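Local structure of BH1974 protein (Bacillus halodurans, 3ON5) at residues P35-T40 with V117-V122. The protein is a putative xanthine dehydrogenase-related protein of the XdhC/CoxI family, whose members probably assist maturation of molybdenum hydroxylases. Residues are numbered along the deposited sequence; the frame is centred on the assembly and turned at random.
Sequences PRVMAT and VLLEPV
Met38 and Glu120 face each other as a hydrogen-bonded pair on antiparallel strands 36-46 and 113-121, neighbours in a five-stranded antiparallel sheet that includes residues of the XdhC/CoxI family region. Met38 N-H donates to Glu120 O almost straight, at 173°, and Glu120 N-H to Met38 O at 2.9 Å. Thr40 and Leu118 repeat the exchange; of its two bonds, Thr40 N to Leu118 O is the more bent (149°). At the other end Val122 N donates to Arg36 O. The intervening residues Val37, Ala39, Val117 and Leu119 turn their backbone polar groups outward, to bonds with strands 55-59 and 91-96.

Side chains sort onto two faces. Ala39 CB touches both Val117 CG1 (3.7 Å) and Leu119 CD2. Val37 CG1, anti to its own N, crosses Leu119 obliquely and touches its CB and CD2; helix 73-87 covers Leu119 and Pro121 on this face. The opposite face carries Met38, Thr40 and Glu120, where Met38 CB meets Val122 CG2 at 4.0 Å. Glu120 also forms a salt bridge through OE1 to Lys147. A water bridges the two strands here: it is hydrogen-bonded to Met38 O, to Glu120 OE1 and, at 2.7 Å, to Thr40 OG1, which chi1 of -52° sets beside the backbone N.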
# COMPACT_ATOMS: atom_id res chain seq x y z
N PRO A 35 -20.55 -6.06 10.30
CA PRO A 35 -20.86 -5.14 11.42
C PRO A 35 -20.44 -3.69 11.13
O PRO A 35 -19.31 -3.44 10.71
CB PRO A 35 -20.05 -5.71 12.57
CG PRO A 35 -20.00 -7.14 12.30
CD PRO A 35 -19.91 -7.29 10.80
N ARG A 36 -21.40 -2.77 11.25
CA ARG A 36 -21.19 -1.34 11.06
C ARG A 36 -21.92 -0.53 12.11
O ARG A 36 -23.04 -0.86 12.48
CB ARG A 36 -21.65 -0.84 9.69
CG ARG A 36 -20.84 -1.26 8.51
CD ARG A 36 -21.38 -0.59 7.24
NE ARG A 36 -20.71 -1.07 6.03
CZ ARG A 36 -21.11 -2.10 5.30
NH1 ARG A 36 -22.22 -2.77 5.63
NH2 ARG A 36 -20.42 -2.48 4.24
N VAL A 37 -21.26 0.54 12.58
CA VAL A 37 -21.82 1.53 13.51
C VAL A 37 -21.84 2.83 12.74
O VAL A 37 -20.90 3.17 12.04
CB VAL A 37 -21.09 1.61 14.86
CG1 VAL A 37 -21.61 2.75 15.71
CG2 VAL A 37 -21.22 0.30 15.61
N MSE A 38 -22.97 3.50 12.79
CA MSE A 38 -23.15 4.74 12.10
C MSE A 38 -22.98 5.89 13.08
O MSE A 38 -23.64 5.89 14.13
CB MSE A 38 -24.52 4.74 11.47
CG MSE A 38 -24.73 5.83 10.48
SE MSE A 38 -26.61 5.85 10.07
CE MSE A 38 -26.39 7.13 8.50
N ALA A 39 -22.07 6.84 12.76
CA ALA A 39 -21.83 8.05 13.55
C ALA A 39 -22.47 9.24 12.89
O ALA A 39 -22.27 9.44 11.70
CB ALA A 39 -20.34 8.28 13.75
N THR A 40 -23.27 10.00 13.63
CA THR A 40 -23.95 11.18 13.11
C THR A 40 -23.73 12.35 14.06
O THR A 40 -23.90 12.20 15.27
CB THR A 40 -25.46 10.88 12.91
OG1 THR A 40 -25.60 9.69 12.13
CG2 THR A 40 -26.21 12.01 12.22
N VAL A 117 -21.72 13.43 18.96
CA VAL A 117 -21.77 12.35 17.97
C VAL A 117 -22.69 11.25 18.49
O VAL A 117 -22.50 10.78 19.62
CB VAL A 117 -20.34 11.80 17.67
CG1 VAL A 117 -20.36 10.73 16.58
CG2 VAL A 117 -19.37 12.93 17.30
N LEU A 118 -23.69 10.85 17.68
CA LEU A 118 -24.60 9.76 18.02
C LEU A 118 -24.19 8.49 17.25
O LEU A 118 -24.22 8.47 16.01
CB LEU A 118 -26.08 10.11 17.74
CG LEU A 118 -27.12 8.96 17.85
CD1 LEU A 118 -27.32 8.51 19.29
CD2 LEU A 118 -28.43 9.40 17.30
N LEU A 119 -23.81 7.44 18.00
CA LEU A 119 -23.37 6.15 17.46
C LEU A 119 -24.52 5.15 17.54
O LEU A 119 -25.05 4.92 18.62
CB LEU A 119 -22.13 5.65 18.23
CG LEU A 119 -20.86 6.51 18.12
CD1 LEU A 119 -19.98 6.33 19.30
CD2 LEU A 119 -20.10 6.19 16.90
N GLU A 120 -24.95 4.62 16.38
CA GLU A 120 -26.04 3.64 16.24
C GLU A 120 -25.57 2.37 15.59
O GLU A 120 -24.98 2.45 14.51
CB GLU A 120 -27.19 4.21 15.41
CG GLU A 120 -28.00 5.29 16.09
CD GLU A 120 -28.94 5.96 15.12
OE1 GLU A 120 -28.43 6.63 14.19
OE2 GLU A 120 -30.17 5.81 15.28
N PRO A 121 -25.82 1.17 16.18
CA PRO A 121 -25.40 -0.06 15.49
C PRO A 121 -26.31 -0.32 14.30
O PRO A 121 -27.53 -0.29 14.45
CB PRO A 121 -25.51 -1.14 16.57
CG PRO A 121 -26.42 -0.58 17.61
CD PRO A 121 -26.53 0.89 17.45
N VAL A 122 -25.72 -0.49 13.11
CA VAL A 122 -26.51 -0.81 11.92
C VAL A 122 -26.91 -2.28 12.05
O VAL A 122 -26.22 -3.16 11.54
CB VAL A 122 -25.82 -0.49 10.57
CG1 VAL A 122 -26.74 -0.82 9.39
CG2 VAL A 122 -25.40 0.98 10.52
O HOH W 1 -25.78 7.56 13.80